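Local atomic coordinates of 4-oxalocrotonate tautomerase family enzyme (Burkholderia sp. RPE67, PDB entry 6VVM), a protein that belongs to the 4-oxalocrotonate tautomerase family of the tautomerase superfamily and forms trimers, each chain joining two beta-alpha-beta units in tandem. Residues A[1-6]-A[38-43]; A[63-68]-A[100-105]; A[21-26]-A[86-91]. One frame throughout, in Å; residues are numbered along the deposited sequence.

From the N terminus, strand 2-8 leads into helix 13-31 and returns in strand 39-45, where interaction 1 closes the first beta-alpha-beta unit. After the intervening segment, strand 63-69, helix 74-92 and strand 100-106 repeat this course, and interaction 2 closes the second unit. The two closures follow in series, neither inside the other. Interaction 3 crosses both, because 21-26 lies within the first loop and 86-91 within the second. Strands 2-8 and 63-69 run antiparallel at the middle of the four-stranded sheet, so interactions 1 and 2 meet there, while interaction 3 joins the two helices packed on one face of that sheet.

Interaction 1 of 3, residues A[1-6]-A[38-43]; sequences PTLEVY and VRILLT
With its CG anti to the backbone N (chi1 170°) and the chain extended beyond, E4 reaches across to T43. T43 OG1 donates to E4 OE2 over 2.6 Å, arriving on the anti side of the carboxylate, somewhat (16°) out of its plane. L41 takes the crowded rotamer (chi1 53°), with CG between N and the carbonyl carbon. This brings L41 CD1 within 3.6 Å of E4 CD and L41 CD2 within 3.7 Å of T2 CG2. At the start of the ladder, two waters bridge T2 OG1 to R39, one through NH1 and one through NE. The opposite face carries V5 and L42 side by side, L42 CD2 resting 3.6 Å from V5 CB, and V5 packs on L23 of helix 13-31. Five backbone bonds, from R39 N to P1 O (2.9 Å) through T43 N to V5 O (2.7 Å), make this the parallel pairing of a beta-alpha-beta crossover. E4 OE2 also forms a salt bridge with K104 of the second subunit. The buried carboxylate is thus met from its own chain and from another, which probably offsets its charge and links this strand pair to the subunit interface.

Interaction 2 of 3, residues A[63-68]-A[100-105]; sequences VIIAIL and RVMIKD
I64 and V101 open the tighter part of this parallel strand pair, on the face that packs against helix 74-92. Here I64 CD1 swings over the neighbouring strand until it lies 3.3 Å from R100 O, an approach that follows from an unusual chi2 of 97°; the same methyl meets V101 CG2 at 4.1 Å. Farther along this face, L68 CD1 crosses I103 CG2 at 3.7 Å, whereas the small A66, between I64 and L68 on its strand and facing I103, leaves its CB 4.4 Å from I103 CG1. The other face is filled by longer side chains at ordinary van der Waals spacing. M102, bent at chi2 and chi3, lays its thioether along two residues of the facing strand, with SD 4.2 Å from V63 CG1 and CE 4.1 Å from I65 CG1. I67 and K104 lie side by side, their aliphatic portions touching at CG1 and CB before the lysine chain bends away. The looser, partly exposed end is at D105, where the CA atoms of L68 and D105 stand 5.2 Å apart and D105 itself has little of its surface covered by the facing strand.

Between the two faces run five backbone bonds, starting with I64 N to R100 O and ending with L68 N to K104 O at 2.9 Å. Beyond the pair, R100 NE bonds to A60 O and K104 NZ to Y6 OH, both of the third subunit, while D105 OD2 is shared between K77 of its own chain and N49 of the third subunit. The chemistry is therefore divided: main-chain bonds and hydrocarbon contacts close the second beta-alpha-beta crossover, while the polar ends of R100 and K104 reach another subunit and that of D105 serves both.

Interaction 3 of 3, residues A[21-26]-A[86-91]; sequences DGLTRA and ETSASV
T87 OG1, hydrogen-bonded to H83 O one turn earlier in its own helix, also rests against A26 CB of the other helix at 3.6 Å. A chi1 of -68° also turns T87 CG2 anti to the backbone N and presses it on the main chain of 21-26, 3.5 Å from G22 C and 3.6 Å from L23 N. G22 has no side chain in the way, which lets the CA atoms of G22 and T87 come to 6.1 Å. L23 flanks the threonine: its CD2 branch sits 3.7 Å from T87 CG2 and 3.5 Å from S88 OG, the latter oxygen being bonded to L84 O. The contact is one of van der Waals packing, with the threonine and serine hydroxyls satisfied within their own helix. The segments run nearly antiparallel, at 160°, with their axes 9.2 Å apart. Helices 13-31 and 74-92 thus lie next to each other on one sheet face, L23 reaching down to I40 of strand 39-45 and S88 to I64 of strand 63-69.

Interaction 1 of 3, residues A[1-6]-A[38-43]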
loop_
_atom_site.group_PDB
_atom_site.type_symbol
_atom_site.label_atom_id
_atom_site.label_comp_id
_atom_site.label_asym_id
_atom_site.label_seq_id
_atom_site.Cartn_x
_atom_site.Cartn_y
_atom_site.Cartn_z
ATOM N N PRO A 1 4.218 1.527 14.333
ATOM C CA PRO A 1 3.183 1.584 13.293
ATOM C C PRO A 1 3.631 2.392 12.087
ATOM O O PRO A 1 4.392 3.360 12.224
ATOM C CB PRO A 1 1.999 2.279 13.994
ATOM C CG PRO A 1 2.288 2.213 15.436
ATOM C CD PRO A 1 3.788 2.204 15.568
ATOM N N THR A 2 3.158 1.990 10.909
ATOM C CA THR A 2 3.381 2.730 9.678
ATOM C C THR A 2 2.024 3.182 9.156
ATOM O O THR A 2 1.163 2.347 8.864
ATOM C CB THR A 2 4.097 1.882 8.619
ATOM O OG1 THR A 2 5.386 1.464 9.092
ATOM C CG2 THR A 2 4.265 2.691 7.345
ATOM N N LEU A 3 1.829 4.492 9.062
ATOM C CA LEU A 3 0.594 5.064 8.547
ATOM C C LEU A 3 0.824 5.609 7.145
ATOM O O LEU A 3 1.853 6.233 6.867
ATOM C CB LEU A 3 0.069 6.189 9.445
ATOM C CG LEU A 3 0.055 5.960 10.957
ATOM C CD1 LEU A 3 -0.679 7.111 11.625
ATOM C CD2 LEU A 3 -0.611 4.613 11.269
ATOM N N GLU A 4 -0.147 5.397 6.264
ATOM C CA GLU A 4 -0.105 6.001 4.941
ATOM C C GLU A 4 -1.426 6.721 4.745
ATOM O O GLU A 4 -2.492 6.112 4.880
ATOM C CB GLU A 4 0.146 4.965 3.827
ATOM C CG GLU A 4 -0.062 5.578 2.430
ATOM C CD GLU A 4 0.435 4.746 1.257
ATOM O OE1 GLU A 4 0.566 3.504 1.376
ATOM O OE2 GLU A 4 0.694 5.363 0.197
ATOM N N VAL A 5 -1.359 8.023 4.477
ATOM C CA VAL A 5 -2.546 8.830 4.249
ATOM C C VAL A 5 -2.617 9.205 2.775
ATOM O O VAL A 5 -1.717 9.870 2.244
ATOM C CB VAL A 5 -2.566 10.083 5.134
ATOM C CG1 VAL A 5 -3.891 10.792 4.973
ATOM C CG2 VAL A 5 -2.325 9.693 6.582
ATOM N N TYR A 6 -3.693 8.791 2.125
ATOM C CA TYR A 6 -4.045 9.277 0.796
ATOM C C TYR A 6 -4.833 10.577 0.935
ATOM O O TYR A 6 -5.900 10.605 1.567
ATOM C CB TYR A 6 -4.855 8.226 0.052
ATOM C CG TYR A 6 -4.011 7.088 -0.455
ATOM C CD1 TYR A 6 -3.712 6.001 0.359
ATOM C CD2 TYR A 6 -3.499 7.108 -1.740
ATOM C CE1 TYR A 6 -2.943 4.960 -0.103
ATOM C CE2 TYR A 6 -2.733 6.072 -2.220
ATOM C CZ TYR A 6 -2.457 5.001 -1.404
ATOM O OH TYR A 6 -1.692 3.975 -1.902
ATOM N N VAL A 38 6.176 5.635 15.427
ATOM C CA VAL A 38 5.154 5.963 14.432
ATOM C C VAL A 38 5.835 6.588 13.228
ATOM O O VAL A 38 6.411 7.677 13.336
ATOM C CB VAL A 38 4.091 6.900 15.020
ATOM C CG1 VAL A 38 3.040 7.265 13.949
ATOM C CG2 VAL A 38 3.441 6.242 16.218
ATOM N N ARG A 39 5.775 5.892 12.085
ATOM C CA ARG A 39 6.250 6.388 10.800
ATOM C C ARG A 39 5.053 6.705 9.910
ATOM O O ARG A 39 4.123 5.897 9.800
ATOM C CB ARG A 39 7.159 5.359 10.107
ATOM C CG ARG A 39 8.550 5.234 10.733
ATOM C CD ARG A 39 9.191 3.865 10.457
ATOM N NE ARG A 39 8.385 2.779 11.016
ATOM C CZ ARG A 39 8.453 2.363 12.282
ATOM N NH1 ARG A 39 7.676 1.368 12.705
ATOM N NH2 ARG A 39 9.296 2.936 13.130
ATOM N N ILE A 40 5.066 7.873 9.280
ATOM C CA ILE A 40 3.945 8.305 8.448
ATOM C C ILE A 40 4.426 8.626 7.041
ATOM O O ILE A 40 5.437 9.309 6.854
ATOM C CB ILE A 40 3.231 9.526 9.058
ATOM C CG1 ILE A 40 2.710 9.179 10.455
ATOM C CG2 ILE A 40 2.086 10.014 8.143
ATOM C CD1 ILE A 40 2.124 10.331 11.164
ATOM N N LEU A 41 3.664 8.197 6.043
ATOM C CA LEU A 41 3.866 8.680 4.687
ATOM C C LEU A 41 2.558 9.256 4.189
ATOM O O LEU A 41 1.510 8.610 4.301
ATOM C CB LEU A 41 4.368 7.583 3.728
ATOM C CG LEU A 41 3.628 6.251 3.577
ATOM C CD1 LEU A 41 3.833 5.671 2.141
ATOM C CD2 LEU A 41 4.104 5.252 4.616
ATOM N N LEU A 42 2.615 10.483 3.691
ATOM C CA LEU A 42 1.483 11.127 3.044
ATOM C C LEU A 42 1.629 10.914 1.544
ATOM O O LEU A 42 2.692 11.191 0.982
ATOM C CB LEU A 42 1.428 12.621 3.364
ATOM C CG LEU A 42 1.481 12.929 4.863
ATOM C CD1 LEU A 42 1.529 14.431 5.091
ATOM C CD2 LEU A 42 0.291 12.280 5.559
ATOM N N THR A 43 0.580 10.397 0.913
ATOM C CA THR A 43 0.582 10.129 -0.527
ATOM C C THR A 43 -0.405 11.094 -1.175
ATOM O O THR A 43 -1.619 10.861 -1.171
ATOM C CB THR A 43 0.245 8.666 -0.805
ATOM O OG1 THR A 43 1.281 7.835 -0.261
ATOM C CG2 THR A 43 0.155 8.404 -2.329
HETATM O O HOH W 1 5.789 -0.114 11.353
HETATM O O HOH W 2 8.060 1.088 8.568
#

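Interaction 2 of 3, residues A[63-68]-A[100-105]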
loop_
_atom_site.group_PDB
_atom_site.type_symbol
_atom_site.label_atom_id
_atom_site.label_comp_id
_atom_site.label_asym_id
_atom_site.label_seq_id
_atom_site.Cartn_x
_atom_site.Cartn_y
_atom_site.Cartn_z
ATOM N N VAL A 63 -8.078 8.572 2.949
ATOM C CA VAL A 63 -8.017 7.153 3.276
ATOM C C VAL A 63 -6.721 6.922 4.041
ATOM O O VAL A 63 -5.642 7.287 3.565
ATOM C CB VAL A 63 -8.080 6.274 2.019
ATOM C CG1 VAL A 63 -7.820 4.803 2.380
ATOM C CG2 VAL A 63 -9.435 6.454 1.317
ATOM N N ILE A 64 -6.825 6.355 5.234
ATOM C CA ILE A 64 -5.659 6.095 6.072
ATOM C C ILE A 64 -5.467 4.593 6.164
ATOM O O ILE A 64 -6.376 3.871 6.590
ATOM C CB ILE A 64 -5.805 6.709 7.473
ATOM C CG1 ILE A 64 -6.120 8.210 7.406
ATOM C CG2 ILE A 64 -4.520 6.492 8.246
ATOM C CD1 ILE A 64 -7.629 8.564 7.521
ATOM N N ILE A 65 -4.284 4.119 5.777
ATOM C CA ILE A 65 -3.889 2.739 5.999
ATOM C C ILE A 65 -2.922 2.715 7.169
ATOM O O ILE A 65 -1.923 3.449 7.172
ATOM C CB ILE A 65 -3.254 2.130 4.740
ATOM C CG1 ILE A 65 -4.246 2.181 3.577
ATOM C CG2 ILE A 65 -2.771 0.709 5.006
ATOM C CD1 ILE A 65 -3.613 1.923 2.217
ATOM N N ALA A 66 -3.228 1.895 8.167
ATOM C CA ALA A 66 -2.418 1.767 9.374
ATOM C C ALA A 66 -1.935 0.332 9.474
ATOM O O ALA A 66 -2.750 -0.592 9.562
ATOM C CB ALA A 66 -3.213 2.147 10.625
ATOM N N ILE A 67 -0.619 0.153 9.471
ATOM C CA ILE A 67 0.006 -1.159 9.522
ATOM C C ILE A 67 0.591 -1.374 10.909
ATOM O O ILE A 67 1.480 -0.628 11.339
ATOM C CB ILE A 67 1.083 -1.299 8.443
ATOM C CG1 ILE A 67 0.442 -1.040 7.072
ATOM C CG2 ILE A 67 1.724 -2.677 8.530
ATOM C CD1 ILE A 67 1.359 -1.258 5.890
ATOM N N LEU A 68 0.103 -2.410 11.592
ATOM C CA LEU A 68 0.451 -2.714 12.980
ATOM C C LEU A 68 0.971 -4.136 13.091
ATOM O O LEU A 68 0.524 -5.020 12.359
ATOM C CB LEU A 68 -0.770 -2.592 13.895
ATOM C CG LEU A 68 -1.640 -1.341 13.802
ATOM C CD1 LEU A 68 -2.879 -1.514 14.670
ATOM C CD2 LEU A 68 -0.838 -0.143 14.254
ATOM N N ARG A 100 -11.829 7.317 5.827
ATOM C CA ARG A 100 -11.738 5.864 5.780
ATOM C C ARG A 100 -10.459 5.425 6.468
ATOM O O ARG A 100 -9.407 6.033 6.256
ATOM C CB ARG A 100 -11.712 5.344 4.328
ATOM C CG ARG A 100 -12.937 5.648 3.500
ATOM C CD ARG A 100 -14.155 5.056 4.142
ATOM N NE ARG A 100 -15.259 4.821 3.202
ATOM C CZ ARG A 100 -15.959 5.785 2.609
ATOM N NH1 ARG A 100 -16.971 5.475 1.810
ATOM N NH2 ARG A 100 -15.649 7.058 2.805
ATOM N N VAL A 101 -10.539 4.360 7.269
ATOM C CA VAL A 101 -9.363 3.769 7.901
ATOM C C VAL A 101 -9.334 2.278 7.605
ATOM O O VAL A 101 -10.354 1.592 7.733
ATOM C CB VAL A 101 -9.343 3.999 9.429
ATOM C CG1 VAL A 101 -8.141 3.261 10.060
ATOM C CG2 VAL A 101 -9.307 5.495 9.739
ATOM N N MET A 102 -8.158 1.773 7.241
ATOM C CA MET A 102 -7.967 0.346 7.026
ATOM C C MET A 102 -6.726 -0.108 7.776
ATOM O O MET A 102 -5.640 0.457 7.597
ATOM C CB MET A 102 -7.848 0.029 5.526
ATOM C CG MET A 102 -9.166 0.099 4.800
ATOM S SD MET A 102 -9.046 0.866 3.174
ATOM C CE MET A 102 -7.613 0.095 2.421
ATOM N N ILE A 103 -6.889 -1.103 8.642
ATOM C CA ILE A 103 -5.817 -1.570 9.516
ATOM C C ILE A 103 -5.321 -2.912 9.016
ATOM O O ILE A 103 -6.105 -3.860 8.891
ATOM C CB ILE A 103 -6.280 -1.689 10.979
ATOM C CG1 ILE A 103 -6.718 -0.319 11.517
ATOM C CG2 ILE A 103 -5.159 -2.293 11.833
ATOM C CD1 ILE A 103 -7.308 -0.379 12.894
ATOM N N LYS A 104 -4.019 -3.000 8.761
ATOM C CA LYS A 104 -3.361 -4.251 8.409
ATOM C C LYS A 104 -2.611 -4.776 9.628
ATOM O O LYS A 104 -1.762 -4.072 10.187
ATOM C CB LYS A 104 -2.400 -4.064 7.239
ATOM C CG LYS A 104 -3.081 -3.922 5.884
ATOM C CD LYS A 104 -2.105 -3.453 4.821
ATOM C CE LYS A 104 -1.549 -4.610 4.011
ATOM N NZ LYS A 104 -1.760 -4.378 2.544
ATOM N N ASP A 105 -2.938 -5.997 10.041
ATOM C CA ASP A 105 -2.213 -6.706 11.086
ATOM C C ASP A 105 -1.106 -7.541 10.453
ATOM O O ASP A 105 -1.363 -8.279 9.498
ATOM C CB ASP A 105 -3.159 -7.614 11.865
ATOM C CG ASP A 105 -4.180 -6.835 12.662
ATOM O OD1 ASP A 105 -3.759 -5.972 13.447
ATOM O OD2 ASP A 105 -5.392 -7.076 12.491
#

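Interaction 3 of 3, residues A[21-26]-A[86-91]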
loop_
_atom_site.group_PDB
_atom_site.type_symbol
_atom_site.label_atom_id
_atom_site.label_comp_id
_atom_site.label_asym_id
_atom_site.label_seq_id
_atom_site.Cartn_x
_atom_site.Cartn_y
_atom_site.Cartn_z
ATOM N N ASP A 21 1.908 15.499 12.990
ATOM C CA ASP A 21 1.910 15.682 14.442
ATOM C C ASP A 21 0.661 15.075 15.074
ATOM O O ASP A 21 0.746 14.300 16.034
ATOM C CB ASP A 21 2.022 17.176 14.761
ATOM C CG ASP A 21 1.807 17.490 16.241
ATOM O OD1 ASP A 21 2.405 16.799 17.098
ATOM O OD2 ASP A 21 1.057 18.451 16.537
ATOM N N GLY A 22 -0.508 15.386 14.523
ATOM C CA GLY A 22 -1.741 14.939 15.149
ATOM C C GLY A 22 -1.950 13.442 15.032
ATOM O O GLY A 22 -2.407 12.799 15.976
ATOM N N LEU A 23 -1.631 12.867 13.862
ATOM C CA LEU A 23 -1.794 11.426 13.679
ATOM C C LEU A 23 -0.856 10.636 14.584
ATOM O O LEU A 23 -1.170 9.509 14.986
ATOM C CB LEU A 23 -1.560 11.060 12.208
ATOM C CG LEU A 23 -2.605 11.614 11.232
ATOM C CD1 LEU A 23 -2.188 11.229 9.825
ATOM C CD2 LEU A 23 -3.971 11.035 11.516
ATOM N N THR A 24 0.314 11.190 14.881
ATOM C CA THR A 24 1.212 10.514 15.806
ATOM C C THR A 24 0.640 10.548 17.220
ATOM O O THR A 24 0.582 9.520 17.899
ATOM C CB THR A 24 2.607 11.149 15.733
ATOM O OG1 THR A 24 3.117 10.990 14.397
ATOM C CG2 THR A 24 3.585 10.475 16.712
ATOM N N ARG A 25 0.177 11.719 17.669
ATOM C CA ARG A 25 -0.484 11.795 18.969
ATOM C C ARG A 25 -1.708 10.897 19.004
ATOM O O ARG A 25 -2.022 10.298 20.038
ATOM C CB ARG A 25 -0.887 13.234 19.278
ATOM C CG ARG A 25 0.256 14.203 19.325
ATOM C CD ARG A 25 -0.269 15.638 19.492
ATOM N NE ARG A 25 0.842 16.575 19.476
ATOM C CZ ARG A 25 1.535 16.923 20.556
ATOM N NH1 ARG A 25 1.210 16.434 21.748
ATOM N NH2 ARG A 25 2.538 17.779 20.445
ATOM N N ALA A 26 -2.405 10.787 17.874
ATOM C CA ALA A 26 -3.604 9.961 17.818
ATOM C C ALA A 26 -3.254 8.501 18.020
ATOM O O ALA A 26 -3.993 7.766 18.689
ATOM C CB ALA A 26 -4.319 10.154 16.471
ATOM N N GLU A 86 -10.907 11.320 13.391
ATOM C CA GLU A 86 -11.166 12.662 13.920
ATOM C C GLU A 86 -9.991 13.596 13.665
ATOM O O GLU A 86 -10.191 14.756 13.293
ATOM C CB GLU A 86 -11.471 12.596 15.418
ATOM C CG GLU A 86 -11.440 13.969 16.108
ATOM C CD GLU A 86 -12.547 14.888 15.609
ATOM O OE1 GLU A 86 -13.596 14.372 15.167
ATOM O OE2 GLU A 86 -12.372 16.128 15.642
ATOM N N THR A 87 -8.758 13.100 13.847
ATOM C CA THR A 87 -7.567 13.912 13.587
ATOM C C THR A 87 -7.490 14.311 12.118
ATOM O O THR A 87 -7.256 15.480 11.783
ATOM C CB THR A 87 -6.298 13.147 13.975
ATOM O OG1 THR A 87 -6.228 12.973 15.402
ATOM C CG2 THR A 87 -5.068 13.917 13.506
ATOM N N SER A 88 -7.645 13.336 11.226
ATOM C CA SER A 88 -7.567 13.631 9.801
ATOM C C SER A 88 -8.634 14.639 9.396
ATOM O O SER A 88 -8.344 15.610 8.688
ATOM C CB SER A 88 -7.705 12.338 8.998
ATOM O OG SER A 88 -6.608 11.486 9.268
ATOM N N ALA A 89 -9.869 14.446 9.869
ATOM C CA ALA A 89 -10.950 15.337 9.463
ATOM C C ALA A 89 -10.737 16.741 10.007
ATOM O O ALA A 89 -11.009 17.725 9.312
ATOM C CB ALA A 89 -12.296 14.781 9.927
ATOM N N SER A 90 -10.238 16.859 11.240
ATOM C CA SER A 90 -10.080 18.188 11.815
ATOM C C SER A 90 -8.903 18.924 11.183
ATOM O O SER A 90 -9.023 20.110 10.853
ATOM C CB SER A 90 -9.939 18.093 13.340
ATOM O OG SER A 90 -8.586 18.022 13.724
ATOM N N VAL A 91 -7.781 18.233 10.951
ATOM C CA VAL A 91 -6.605 18.902 10.395
ATOM C C VAL A 91 -6.831 19.248 8.926
ATOM O O VAL A 91 -6.549 20.368 8.481
ATOM C CB VAL A 91 -5.347 18.034 10.578
ATOM C CG1 VAL A 91 -4.147 18.690 9.907
ATOM C CG2 VAL A 91 -5.058 17.799 12.069
#